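Local coordinates for protein (endonuclease) (Salmonella typhimurium, PDB 1BYR), which is an endonuclease of the PLD-like family, present here as two copies of a compact alpha/beta domain built round a mixed beta sheet, at residues A[29-34]-A[139-144]; A[45-50]-A[78-83]; A[57-62]-A[91-96]; A[102-107]-A[126-131]. All coordinates share one frame; numbering follows the deposited sequence.

In the fold
Three of the contacts reach the mixed central sheet through its strands, and contact 2 joins helix 40-51 to the turn that ends helix 68-79, on one side of it. Contact 1 sets helix 131-146 against strand 29-34; contact 2 lies beyond the other face, where Met-32 SD touches Leu-46 CD1 at 3.8 Å. Contact 3 borders contact 1 (centres about 9 Å apart): Ala-34 O and Asp-61 N link the adjacent strands, and His-140 NE2 reaches Asp-95 OD2 at 2.8 Å. In its loop, His-94 and Lys-96 begin the HxKxxxxD signature of the PLD family. Contact 4, about 21 Å from contact 2 between centres, leads into helix 131-146. Contacts 1, 3 and 4 also touch the second subunit.

Contact 1. Residues A[29-34]-A[139-144]; sequences SIRMMA and EHWQDR
Met-33 and Trp-141 bring strand 29-34 and helix 139-144 together, their CA atoms 6.7 Å apart, where the short axes pass at 8.9 Å and make an angle of 65°. Trp-141 carries much of the contact: its CG stands anti to the backbone N, which extends the indole from the helix to the strand. NE1 donates to Met-32 O at 3.0 Å in a bent bond, 140° at the hydrogen. The oxygen lies close to the indole plane, but the donor stands well above the plane of the carbonyl. Over one face of the ring comes Arg-31, whose CD is 3.5 Å from Trp-141 CZ2 and forms a CH-pi contact with the six-membered ring. The guanidinium beyond it is tilted against the indole and is at most a long, weak cation-pi partner; NH1 turns back to Ile-30 O at 3.1 Å, and NH2 forms a salt bridge with Asp-55. This is helix-on-sheet packing of the PLD-like alpha/beta fold, with helix 131-146 on one face of the sheet and Met-32 directed to the other, against helix 40-51. Met-33 lays CG beside Trp-141 CD1 at 3.4 Å. Its SD then meets His-140 CD2 at 3.4 Å, an oblique Met-aromatic contact, and a bend at chi3 (85°) turns CE to Arg-144 CG at 3.5 Å. His-140 NE2 is bonded to Asp-95, and its ring stacks on Tyr-9 of the second subunit. Arg-144 NH1 is shared between Asp-143 and Glu-12 of that second subunit.

Contact 2. Residues A[45-50]-A[78-83]; sequences ALVAAK and ANSGIP
A Schellman motif ends helix 68-79 at Gly-81, and Lys-50 and Val-47 of helix 40-51 pack against the turn it makes. Both helices belong to successive right-handed beta-alpha-beta crossovers of the sheet, one joining strand 29-34 to 55-61 and the next joining 55-61 to 84-87. Gly-81 has positive phi, and its N is bonded to Ala-78 O at 2.9 Å, one of the bonds back into the last helical turn. Ser-80, just before it, turns its side chain toward the other helix: OG lies 3.6 Å from Val-47 CG1, a van der Waals contact, while the polar partner of this hydroxyl is Tyr-76 O. Ile-82 points its CD1 at the helix backbone, 3.9 Å from Leu-46 O and beside the CA of Val-47. The Lys-50 and Ile-82 side chains run alongside each other but head opposite ways, with Lys-50 CD 3.8 Å from Ile-82 CG1. The lysine leaves its helix with CG anti to the backbone N and bends at chi2 (83°), which lays the chain along the turn and brings CE to 3.5 Å from Gly-81 O. At 3.8 Å, Lys-50 NZ is not directly bonded to Ser-80 O. A water spans that gap, accepting from Lys-50 NZ at 3.0 Å and donating to Ser-80 O at 2.7 Å. Ile-82 is thus buried between the helix, met by CD1, and strand 55-61, met by its CG2 branch at Ile-58, whereas the ammonium is joined to the helix terminus through water, with no direct hydrogen bond between the two segments.

Contact 3. Residues A[57-62]-A[91-96]; sequences KIVIDE and PIQHDK
Val-59 is the first residue of strand 57-61 to meet the loop 91-96: its CB comes within 4.2 Å of Gln-93 NE2, while its carbonyl O lies 3.2 Å from Gln-93 OE1. These two oxygens are both acceptors and form no bond. NE2 of the same amide is hydrogen-bonded to Asp-87, which is consistent with the rotation that brings OE1 near the Val-59 carbonyl. Ile-60 points its side chain away, and the strand continues to Asp-61, whose CA is 4.8 Å from that of Gln-93. The carboxylate of Asp-61 is the main link. With CG anti to the backbone N (chi1 -180°), OD1 reaches the backbone of the loop and accepts from Gln-93 N at 2.8 Å. The bond is almost straight, 177° at the hydrogen, and enters from above the carboxylate plane. OD2 takes a hydrogen bond from a water at 2.7 Å, which also donates to Pro-91 O at 2.9 Å, and another from the backbone N of Gly-64. The one carboxylate thus holds the loop at two points on either side of Ile-92, Gln-93 N directly and Pro-91 O through water; Gln-93 centres an inverse gamma turn. His-94 closes that turn and Lys-96 follows two residues on; they are the first two members of the HxKxxxxD signature of the PLD family, with Lys-96 NZ bonded to His-94 O at 2.9 Å. Strand 55-61 runs between its parallel neighbours 29-34 and 84-87; Val-59 faces helix 131-146 at Trp-141 and Trp-145, and Gln-93 touches Arg-144 of the same helix.

Contact 4. Residues A[102-107]-A[126-131]; sequences NVTVET and VIWNMP
Val-105 and Ile-127 form the hydrogen-bonded pair of an antiparallel ladder between strands 104-107 and 126-128, next to a classic beta bulge in which Val-103 and Thr-104 both face Val-100. Each residue of the pair satisfies the other: Val-105 N donates to Ile-127 O at 3.0 Å, and Ile-127 N to Val-105 O at 2.8 Å. Ile-127 O also accepts a hydrogen bond from a water at 2.6 Å, and that water donates as well to Val-103 O at 3.0 Å. Where the second strand ends, Val-103 O receives Met-130 N at 2.9 Å in a nearly straight bond (169°) lying in the carbonyl plane. Met-130 is the N-cap residue of helix 131-146, so this bond ties the start of the helix to a residue of the bulge itself. The preceding amide goes to a side chain instead: Asn-129 N donates to Thr-104 OG1 at 3.3 Å, an oxygen that its chi1 of -76° sets beside the backbone N. Asn-102 O is buried with no partner in the model. Trp-128 NE1 is satisfied by Gln-6 of strand 4-10. Glu-106 and Val-126 make the next, non-hydrogen-bonded pair, with Glu-106 CG 3.9 Å from Val-126 CG2. Thr-104 CG2 and Val-126 CG1 both rest over one face of the Trp-128 indole, toward its rim, 3.7 Å from each other.

Contact 1. Residues A[29-34]-A[139-144]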
loop_
_atom_site.group_PDB
_atom_site.type_symbol
_atom_site.label_atom_id
_atom_site.label_comp_id
_atom_site.label_asym_id
_atom_site.label_seq_id
_atom_site.Cartn_x
_atom_site.Cartn_y
_atom_site.Cartn_z
ATOM N N SER A 29 -4.289 19.224 -10.153
ATOM C CA SER A 29 -4.056 17.926 -10.796
ATOM C C SER A 29 -4.184 16.684 -9.938
ATOM O O SER A 29 -4.081 16.722 -8.713
ATOM C CB SER A 29 -2.675 17.905 -11.468
ATOM O OG SER A 29 -1.643 18.111 -10.514
ATOM N N ILE A 30 -4.419 15.572 -10.624
ATOM C CA ILE A 30 -4.542 14.274 -10.009
ATOM C C ILE A 30 -3.942 13.278 -10.987
ATOM O O ILE A 30 -4.332 13.231 -12.150
ATOM C CB ILE A 30 -6.017 13.896 -9.776
ATOM C CG1 ILE A 30 -6.594 14.720 -8.633
ATOM C CG2 ILE A 30 -6.132 12.409 -9.440
ATOM C CD1 ILE A 30 -7.953 14.228 -8.172
ATOM N N ARG A 31 -2.967 12.502 -10.520
ATOM C CA ARG A 31 -2.331 11.475 -11.343
ATOM C C ARG A 31 -2.534 10.222 -10.513
ATOM O O ARG A 31 -1.925 10.082 -9.466
ATOM C CB ARG A 31 -0.834 11.767 -11.511
ATOM C CG ARG A 31 -0.520 12.924 -12.467
ATOM C CD ARG A 31 -1.140 12.698 -13.836
ATOM N NE ARG A 31 -0.875 13.805 -14.751
ATOM C CZ ARG A 31 -1.763 14.740 -15.079
ATOM N NH1 ARG A 31 -2.989 14.718 -14.566
ATOM N NH2 ARG A 31 -1.421 15.698 -15.931
ATOM N N MET A 32 -3.413 9.337 -10.971
ATOM C CA MET A 32 -3.746 8.120 -10.237
ATOM C C MET A 32 -3.294 6.797 -10.860
ATOM O O MET A 32 -3.299 6.632 -12.083
ATOM C CB MET A 32 -5.263 8.082 -10.022
ATOM C CG MET A 32 -5.784 6.917 -9.198
ATOM S SD MET A 32 -7.567 7.087 -9.086
ATOM C CE MET A 32 -7.994 6.073 -7.774
ATOM N N MET A 33 -2.907 5.857 -9.990
ATOM C CA MET A 33 -2.472 4.518 -10.383
ATOM C C MET A 33 -3.364 3.588 -9.579
ATOM O O MET A 33 -3.544 3.784 -8.375
ATOM C CB MET A 33 -1.012 4.243 -9.960
ATOM C CG MET A 33 0.053 5.208 -10.499
ATOM S SD MET A 33 1.750 4.732 -10.019
ATOM C CE MET A 33 2.180 3.555 -11.279
ATOM N N ALA A 34 -3.926 2.568 -10.221
ATOM C CA ALA A 34 -4.773 1.650 -9.498
ATOM C C ALA A 34 -4.676 0.229 -10.008
ATOM O O ALA A 34 -4.348 -0.002 -11.163
ATOM C CB ALA A 34 -6.213 2.112 -9.586
ATOM N N GLU A 139 7.212 10.412 -11.701
ATOM C CA GLU A 139 8.034 9.705 -12.669
ATOM C C GLU A 139 7.574 8.248 -12.750
ATOM O O GLU A 139 7.560 7.639 -13.813
ATOM C CB GLU A 139 9.506 9.762 -12.260
ATOM C CG GLU A 139 10.148 11.125 -12.430
ATOM C CD GLU A 139 11.574 11.140 -11.917
ATOM O OE1 GLU A 139 11.926 10.222 -11.147
ATOM O OE2 GLU A 139 12.347 12.057 -12.273
ATOM N N HIS A 140 7.184 7.706 -11.603
ATOM C CA HIS A 140 6.691 6.326 -11.489
ATOM C C HIS A 140 5.357 6.235 -12.231
ATOM O O HIS A 140 5.101 5.280 -12.958
ATOM C CB HIS A 140 6.494 6.002 -9.999
ATOM C CG HIS A 140 6.001 4.616 -9.719
ATOM N ND1 HIS A 140 6.728 3.481 -10.030
ATOM C CD2 HIS A 140 4.921 4.183 -9.027
ATOM C CE1 HIS A 140 6.103 2.415 -9.561
ATOM N NE2 HIS A 140 5.011 2.820 -8.942
ATOM N N TRP A 141 4.510 7.239 -12.038
ATOM C CA TRP A 141 3.204 7.283 -12.696
ATOM C C TRP A 141 3.360 7.441 -14.219
ATOM O O TRP A 141 2.705 6.746 -15.009
ATOM C CB TRP A 141 2.383 8.462 -12.148
ATOM C CG TRP A 141 1.047 8.598 -12.796
ATOM C CD1 TRP A 141 -0.124 8.067 -12.368
ATOM C CD2 TRP A 141 0.764 9.244 -14.049
ATOM N NE1 TRP A 141 -1.125 8.335 -13.277
ATOM C CE2 TRP A 141 -0.604 9.056 -14.320
ATOM C CE3 TRP A 141 1.546 9.960 -14.970
ATOM C CZ2 TRP A 141 -1.223 9.559 -15.472
ATOM C CZ3 TRP A 141 0.934 10.460 -16.121
ATOM C CH2 TRP A 141 -0.442 10.248 -16.362
ATOM N N GLN A 142 4.238 8.362 -14.615
ATOM C CA GLN A 142 4.499 8.664 -16.018
ATOM C C GLN A 142 5.019 7.472 -16.809
ATOM O O GLN A 142 4.622 7.247 -17.961
ATOM C CB GLN A 142 5.495 9.810 -16.106
ATOM C CG GLN A 142 5.620 10.387 -17.485
ATOM C CD GLN A 142 4.366 11.089 -17.914
ATOM O OE1 GLN A 142 3.767 10.767 -18.937
ATOM N NE2 GLN A 142 3.938 12.059 -17.127
ATOM N N ASP A 143 5.918 6.710 -16.192
ATOM C CA ASP A 143 6.480 5.533 -16.839
ATOM C C ASP A 143 5.410 4.478 -17.116
ATOM O O ASP A 143 5.405 3.849 -18.167
ATOM C CB ASP A 143 7.581 4.928 -15.963
ATOM C CG ASP A 143 8.214 3.731 -16.606
ATOM O OD1 ASP A 143 9.091 3.935 -17.467
ATOM O OD2 ASP A 143 7.825 2.594 -16.265
ATOM N N ARG A 144 4.504 4.278 -16.166
ATOM C CA ARG A 144 3.430 3.301 -16.324
ATOM C C ARG A 144 2.391 3.805 -17.318
ATOM O O ARG A 144 1.892 3.043 -18.131
ATOM C CB ARG A 144 2.768 3.031 -14.973
ATOM C CG ARG A 144 3.478 1.961 -14.092
ATOM C CD ARG A 144 5.009 2.049 -14.126
ATOM N NE ARG A 144 5.623 1.188 -13.106
ATOM C CZ ARG A 144 6.935 1.068 -12.899
ATOM N NH1 ARG A 144 7.796 1.748 -13.642
ATOM N NH2 ARG A 144 7.384 0.294 -11.913
#

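Contact 2. Residues A[45-50]-A[78-83]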
loop_
_atom_site.group_PDB
_atom_site.type_symbol
_atom_site.label_atom_id
_atom_site.label_comp_id
_atom_site.label_asym_id
_atom_site.label_seq_id
_atom_site.Cartn_x
_atom_site.Cartn_y
_atom_site.Cartn_z
ATOM N N ALA A 45 -16.129 10.970 -7.001
ATOM C CA ALA A 45 -15.224 12.003 -6.514
ATOM C C ALA A 45 -14.228 12.458 -7.590
ATOM O O ALA A 45 -13.937 13.648 -7.709
ATOM C CB ALA A 45 -14.466 11.505 -5.263
ATOM N N LEU A 46 -13.709 11.518 -8.376
ATOM C CA LEU A 46 -12.763 11.855 -9.432
ATOM C C LEU A 46 -13.436 12.725 -10.496
ATOM O O LEU A 46 -12.879 13.737 -10.929
ATOM C CB LEU A 46 -12.184 10.581 -10.069
ATOM C CG LEU A 46 -11.230 9.782 -9.171
ATOM C CD1 LEU A 46 -11.117 8.334 -9.680
ATOM C CD2 LEU A 46 -9.872 10.467 -9.136
ATOM N N VAL A 47 -14.646 12.351 -10.904
ATOM C CA VAL A 47 -15.359 13.142 -11.902
ATOM C C VAL A 47 -15.775 14.502 -11.337
ATOM O O VAL A 47 -15.857 15.485 -12.076
ATOM C CB VAL A 47 -16.594 12.382 -12.445
ATOM C CG1 VAL A 47 -16.230 10.930 -12.746
ATOM C CG2 VAL A 47 -17.718 12.453 -11.450
ATOM N N ALA A 48 -16.025 14.582 -10.035
ATOM C CA ALA A 48 -16.371 15.879 -9.449
ATOM C C ALA A 48 -15.126 16.755 -9.517
ATOM O O ALA A 48 -15.219 17.974 -9.670
ATOM C CB ALA A 48 -16.826 15.734 -8.006
ATOM N N ALA A 49 -13.953 16.136 -9.408
ATOM C CA ALA A 49 -12.701 16.882 -9.491
ATOM C C ALA A 49 -12.553 17.446 -10.904
ATOM O O ALA A 49 -12.240 18.622 -11.090
ATOM C CB ALA A 49 -11.517 15.972 -9.167
ATOM N N LYS A 50 -12.772 16.603 -11.901
ATOM C CA LYS A 50 -12.690 17.039 -13.299
ATOM C C LYS A 50 -13.623 18.240 -13.539
ATOM O O LYS A 50 -13.222 19.249 -14.113
ATOM C CB LYS A 50 -13.083 15.880 -14.223
ATOM C CG LYS A 50 -13.111 16.233 -15.703
ATOM C CD LYS A 50 -11.723 16.143 -16.311
ATOM C CE LYS A 50 -11.747 16.543 -17.777
ATOM N NZ LYS A 50 -12.950 17.371 -18.077
ATOM N N ALA A 78 -14.284 7.440 -18.448
ATOM C CA ALA A 78 -14.001 7.914 -19.797
ATOM C C ALA A 78 -15.091 8.876 -20.312
ATOM O O ALA A 78 -14.785 9.883 -20.947
ATOM C CB ALA A 78 -13.854 6.737 -20.750
ATOM N N ASN A 79 -16.356 8.563 -20.027
ATOM C CA ASN A 79 -17.488 9.394 -20.446
ATOM C C ASN A 79 -17.383 10.823 -19.923
ATOM O O ASN A 79 -17.984 11.738 -20.483
ATOM C CB ASN A 79 -18.807 8.786 -19.974
ATOM C CG ASN A 79 -19.175 7.538 -20.739
ATOM O OD1 ASN A 79 -18.862 7.401 -21.922
ATOM N ND2 ASN A 79 -19.841 6.614 -20.075
ATOM N N SER A 80 -16.624 11.005 -18.842
ATOM C CA SER A 80 -16.428 12.323 -18.239
ATOM C C SER A 80 -15.260 13.107 -18.836
ATOM O O SER A 80 -14.982 14.217 -18.409
ATOM C CB SER A 80 -16.207 12.193 -16.736
ATOM O OG SER A 80 -17.337 11.615 -16.124
ATOM N N GLY A 81 -14.570 12.531 -19.810
ATOM C CA GLY A 81 -13.458 13.241 -20.414
ATOM C C GLY A 81 -12.157 13.089 -19.639
ATOM O O GLY A 81 -11.193 13.799 -19.905
ATOM N N ILE A 82 -12.119 12.169 -18.677
ATOM C CA ILE A 82 -10.898 11.947 -17.905
ATOM C C ILE A 82 -10.022 10.955 -18.652
ATOM O O ILE A 82 -10.419 9.808 -18.870
ATOM C CB ILE A 82 -11.182 11.334 -16.500
ATOM C CG1 ILE A 82 -11.641 12.417 -15.528
ATOM C CG2 ILE A 82 -9.910 10.673 -15.945
ATOM C CD1 ILE A 82 -12.380 11.857 -14.307
ATOM N N PRO A 83 -8.817 11.383 -19.053
ATOM C CA PRO A 83 -7.913 10.476 -19.773
ATOM C C PRO A 83 -7.579 9.220 -18.944
ATOM O O PRO A 83 -7.052 9.303 -17.830
ATOM C CB PRO A 83 -6.680 11.340 -20.054
ATOM C CG PRO A 83 -7.202 12.778 -19.949
ATOM C CD PRO A 83 -8.235 12.725 -18.881
HETATM O O HOH W 1 -15.895 16.703 -18.070
#

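Contact 3. Residues A[57-62]-A[91-96]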
loop_
_atom_site.group_PDB
_atom_site.type_symbol
_atom_site.label_atom_id
_atom_site.label_comp_id
_atom_site.label_asym_id
_atom_site.label_seq_id
_atom_site.Cartn_x
_atom_site.Cartn_y
_atom_site.Cartn_z
ATOM N N LYS A 57 -5.721 12.359 -14.698
ATOM C CA LYS A 57 -5.276 11.305 -15.613
ATOM C C LYS A 57 -5.062 10.027 -14.788
ATOM O O LYS A 57 -4.494 10.060 -13.685
ATOM C CB LYS A 57 -3.992 11.723 -16.338
ATOM C CG LYS A 57 -4.216 12.830 -17.368
ATOM C CD LYS A 57 -3.014 13.010 -18.270
ATOM C CE LYS A 57 -3.099 14.303 -19.073
ATOM N NZ LYS A 57 -1.873 14.533 -19.911
ATOM N N ILE A 58 -5.521 8.897 -15.322
ATOM C CA ILE A 58 -5.446 7.629 -14.608
ATOM C C ILE A 58 -4.910 6.436 -15.405
ATOM O O ILE A 58 -5.260 6.246 -16.567
ATOM C CB ILE A 58 -6.865 7.269 -14.098
ATOM C CG1 ILE A 58 -7.492 8.500 -13.452
ATOM C CG2 ILE A 58 -6.818 6.090 -13.127
ATOM C CD1 ILE A 58 -8.948 8.322 -13.063
ATOM N N VAL A 59 -4.035 5.643 -14.785
ATOM C CA VAL A 59 -3.512 4.433 -15.425
ATOM C C VAL A 59 -3.789 3.291 -14.474
ATOM O O VAL A 59 -3.399 3.340 -13.305
ATOM C CB VAL A 59 -1.989 4.487 -15.681
ATOM C CG1 VAL A 59 -1.720 5.336 -16.891
ATOM C CG2 VAL A 59 -1.265 5.016 -14.463
ATOM N N ILE A 60 -4.490 2.273 -14.964
ATOM C CA ILE A 60 -4.832 1.134 -14.127
ATOM C C ILE A 60 -4.350 -0.189 -14.702
ATOM O O ILE A 60 -4.020 -0.284 -15.882
ATOM C CB ILE A 60 -6.359 1.056 -13.933
ATOM C CG1 ILE A 60 -7.034 0.604 -15.233
ATOM C CG2 ILE A 60 -6.884 2.425 -13.532
ATOM C CD1 ILE A 60 -8.578 0.613 -15.177
ATOM N N ASP A 61 -4.290 -1.206 -13.849
ATOM C CA ASP A 61 -3.884 -2.535 -14.261
ATOM C C ASP A 61 -4.916 -3.081 -15.241
ATOM O O ASP A 61 -6.125 -2.966 -15.002
ATOM C CB ASP A 61 -3.810 -3.469 -13.047
ATOM C CG ASP A 61 -3.391 -4.856 -13.434
ATOM O OD1 ASP A 61 -2.215 -5.027 -13.797
ATOM O OD2 ASP A 61 -4.239 -5.764 -13.377
ATOM N N GLU A 62 -4.444 -3.691 -16.322
ATOM C CA GLU A 62 -5.343 -4.230 -17.340
ATOM C C GLU A 62 -6.004 -5.561 -17.013
ATOM O O GLU A 62 -7.235 -5.664 -17.018
ATOM C CB GLU A 62 -4.605 -4.358 -18.670
ATOM C CG GLU A 62 -5.513 -4.623 -19.851
ATOM C CD GLU A 62 -4.774 -4.564 -21.171
ATOM O OE1 GLU A 62 -4.055 -3.564 -21.418
ATOM O OE2 GLU A 62 -4.910 -5.525 -21.958
ATOM N N PRO A 91 3.108 -8.133 -14.736
ATOM C CA PRO A 91 2.149 -9.175 -14.365
ATOM C C PRO A 91 0.985 -8.516 -13.615
ATOM O O PRO A 91 -0.176 -8.878 -13.806
ATOM C CB PRO A 91 2.977 -10.127 -13.497
ATOM C CG PRO A 91 4.349 -10.006 -14.055
ATOM C CD PRO A 91 4.496 -8.545 -14.464
ATOM N N ILE A 92 1.312 -7.557 -12.753
ATOM C CA ILE A 92 0.303 -6.792 -12.010
ATOM C C ILE A 92 0.775 -5.350 -11.763
ATOM O O ILE A 92 1.857 -5.145 -11.213
ATOM C CB ILE A 92 -0.006 -7.400 -10.600
ATOM C CG1 ILE A 92 -0.400 -8.876 -10.704
ATOM C CG2 ILE A 92 -1.158 -6.616 -9.938
ATOM C CD1 ILE A 92 -0.901 -9.431 -9.394
ATOM N N GLN A 93 0.007 -4.352 -12.219
ATOM C CA GLN A 93 0.340 -2.952 -11.929
ATOM C C GLN A 93 -0.388 -2.823 -10.602
ATOM O O GLN A 93 -1.561 -2.444 -10.546
ATOM C CB GLN A 93 -0.261 -1.976 -12.946
ATOM C CG GLN A 93 0.503 -0.663 -13.018
ATOM C CD GLN A 93 -0.327 0.483 -13.571
ATOM O OE1 GLN A 93 -1.166 1.046 -12.891
ATOM N NE2 GLN A 93 -0.085 0.816 -14.815
ATOM N N HIS A 94 0.318 -3.171 -9.536
ATOM C CA HIS A 94 -0.239 -3.214 -8.182
ATOM C C HIS A 94 -0.373 -1.934 -7.346
ATOM O O HIS A 94 -0.984 -1.969 -6.272
ATOM C CB HIS A 94 0.546 -4.276 -7.388
ATOM C CG HIS A 94 -0.200 -4.868 -6.233
ATOM N ND1 HIS A 94 0.214 -4.729 -4.933
ATOM C CD2 HIS A 94 -1.354 -5.581 -6.190
ATOM C CE1 HIS A 94 -0.633 -5.350 -4.124
ATOM N NE2 HIS A 94 -1.597 -5.866 -4.867
ATOM N N ASP A 95 0.174 -0.813 -7.823
ATOM C CA ASP A 95 0.102 0.454 -7.093
ATOM C C ASP A 95 -1.315 0.963 -6.858
ATOM O O ASP A 95 -2.183 0.835 -7.722
ATOM C CB ASP A 95 0.855 1.567 -7.838
ATOM C CG ASP A 95 2.277 1.183 -8.184
ATOM O OD1 ASP A 95 2.481 0.605 -9.273
ATOM O OD2 ASP A 95 3.191 1.461 -7.376
ATOM N N LYS A 96 -1.542 1.546 -5.677
ATOM C CA LYS A 96 -2.823 2.156 -5.312
ATOM C C LYS A 96 -2.336 3.534 -4.863
ATOM O O LYS A 96 -2.106 3.789 -3.678
ATOM C CB LYS A 96 -3.495 1.404 -4.146
ATOM C CG LYS A 96 -3.595 -0.102 -4.353
ATOM C CD LYS A 96 -2.390 -0.826 -3.701
ATOM C CE LYS A 96 -2.682 -2.291 -3.381
ATOM N NZ LYS A 96 -3.087 -3.048 -4.597
HETATM O O HOH W 2 -2.977 -8.141 -13.329
#

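Contact 4. Residues A[102-107]-A[126-131]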
loop_
_atom_site.group_PDB
_atom_site.type_symbol
_atom_site.label_atom_id
_atom_site.label_comp_id
_atom_site.label_asym_id
_atom_site.label_seq_id
_atom_site.Cartn_x
_atom_site.Cartn_y
_atom_site.Cartn_z
ATOM N N ASN A 102 0.689 17.820 -7.733
ATOM C CA ASN A 102 2.137 17.709 -7.833
ATOM C C ASN A 102 2.931 17.841 -6.531
ATOM O O ASN A 102 4.143 17.999 -6.563
ATOM C CB ASN A 102 2.652 18.732 -8.849
ATOM C CG ASN A 102 4.078 18.450 -9.288
ATOM O OD1 ASN A 102 4.327 17.606 -10.153
ATOM N ND2 ASN A 102 5.026 19.165 -8.695
ATOM N N VAL A 103 2.261 17.783 -5.389
ATOM C CA VAL A 103 2.962 17.899 -4.113
ATOM C C VAL A 103 2.438 16.975 -3.029
ATOM O O VAL A 103 3.034 16.874 -1.967
ATOM C CB VAL A 103 2.911 19.332 -3.554
ATOM C CG1 VAL A 103 3.290 20.336 -4.623
ATOM C CG2 VAL A 103 1.532 19.612 -3.013
ATOM N N THR A 104 1.313 16.316 -3.284
ATOM C CA THR A 104 0.730 15.425 -2.286
ATOM C C THR A 104 0.588 14.006 -2.812
ATOM O O THR A 104 0.280 13.797 -3.986
ATOM C CB THR A 104 -0.635 15.966 -1.818
ATOM O OG1 THR A 104 -0.405 17.065 -0.921
ATOM C CG2 THR A 104 -1.444 14.890 -1.107
ATOM N N VAL A 105 0.824 13.016 -1.950
ATOM C CA VAL A 105 0.746 11.616 -2.360
ATOM C C VAL A 105 -0.061 10.745 -1.408
ATOM O O VAL A 105 0.218 10.693 -0.208
ATOM C CB VAL A 105 2.190 10.967 -2.465
ATOM C CG1 VAL A 105 2.079 9.469 -2.866
ATOM C CG2 VAL A 105 3.054 11.733 -3.467
ATOM N N GLU A 106 -1.074 10.074 -1.943
ATOM C CA GLU A 106 -1.864 9.150 -1.147
ATOM C C GLU A 106 -1.328 7.789 -1.568
ATOM O O GLU A 106 -1.062 7.577 -2.754
ATOM C CB GLU A 106 -3.357 9.224 -1.528
ATOM C CG GLU A 106 -4.270 8.257 -0.758
ATOM C CD GLU A 106 -4.292 6.853 -1.342
ATOM O OE1 GLU A 106 -4.133 6.710 -2.570
ATOM O OE2 GLU A 106 -4.469 5.886 -0.567
ATOM N N THR A 107 -1.138 6.877 -0.614
ATOM C CA THR A 107 -0.672 5.532 -0.946
ATOM C C THR A 107 -0.962 4.619 0.227
ATOM O O THR A 107 -1.499 5.068 1.240
ATOM C CB THR A 107 0.830 5.482 -1.303
ATOM O OG1 THR A 107 1.126 4.191 -1.848
ATOM C CG2 THR A 107 1.704 5.718 -0.060
ATOM N N VAL A 126 -1.877 9.791 3.551
ATOM C CA VAL A 126 -1.799 10.925 2.653
ATOM C C VAL A 126 -0.647 11.779 3.139
ATOM O O VAL A 126 -0.681 12.305 4.246
ATOM C CB VAL A 126 -3.105 11.757 2.624
ATOM C CG1 VAL A 126 -2.909 12.973 1.728
ATOM C CG2 VAL A 126 -4.266 10.904 2.087
ATOM N N ILE A 127 0.399 11.859 2.318
ATOM C CA ILE A 127 1.594 12.636 2.636
ATOM C C ILE A 127 1.449 13.975 1.934
ATOM O O ILE A 127 1.638 14.077 0.720
ATOM C CB ILE A 127 2.884 11.914 2.137
ATOM C CG1 ILE A 127 2.922 10.483 2.685
ATOM C CG2 ILE A 127 4.127 12.680 2.590
ATOM C CD1 ILE A 127 3.855 9.548 1.930
ATOM N N TRP A 128 1.090 14.993 2.708
ATOM C CA TRP A 128 0.870 16.335 2.186
ATOM C C TRP A 128 2.090 17.233 2.062
ATOM O O TRP A 128 2.971 17.245 2.924
ATOM C CB TRP A 128 -0.120 17.093 3.070
ATOM C CG TRP A 128 -1.443 16.447 3.258
ATOM C CD1 TRP A 128 -1.823 15.629 4.288
ATOM C CD2 TRP A 128 -2.607 16.635 2.447
ATOM N NE1 TRP A 128 -3.151 15.301 4.166
ATOM C CE2 TRP A 128 -3.654 15.906 3.045
ATOM C CE3 TRP A 128 -2.860 17.353 1.274
ATOM C CZ2 TRP A 128 -4.944 15.870 2.504
ATOM C CZ3 TRP A 128 -4.140 17.314 0.739
ATOM C CH2 TRP A 128 -5.165 16.586 1.359
ATOM N N ASN A 129 2.101 18.016 0.994
ATOM C CA ASN A 129 3.136 19.005 0.762
ATOM C C ASN A 129 4.585 18.552 0.890
ATOM O O ASN A 129 5.336 19.028 1.734
ATOM C CB ASN A 129 2.865 20.206 1.685
ATOM C CG ASN A 129 1.466 20.781 1.479
ATOM O OD1 ASN A 129 0.586 20.701 2.341
ATOM N ND2 ASN A 129 1.243 21.357 0.310
ATOM N N MET A 130 4.952 17.618 0.027
ATOM C CA MET A 130 6.308 17.089 -0.045
ATOM C C MET A 130 6.566 17.007 -1.535
ATOM O O MET A 130 6.493 15.936 -2.136
ATOM C CB MET A 130 6.388 15.698 0.585
ATOM C CG MET A 130 6.486 15.716 2.092
ATOM S SD MET A 130 7.207 14.213 2.791
ATOM C CE MET A 130 8.882 14.354 2.259
ATOM N N PRO A 131 6.875 18.150 -2.159
ATOM C CA PRO A 131 7.133 18.207 -3.598
ATOM C C PRO A 131 8.111 17.178 -4.149
ATOM O O PRO A 131 7.853 16.579 -5.180
ATOM C CB PRO A 131 7.608 19.637 -3.825
ATOM C CG PRO A 131 7.057 20.407 -2.674
ATOM C CD PRO A 131 7.017 19.464 -1.512
HETATM O O HOH W 3 3.659 14.180 -0.850
#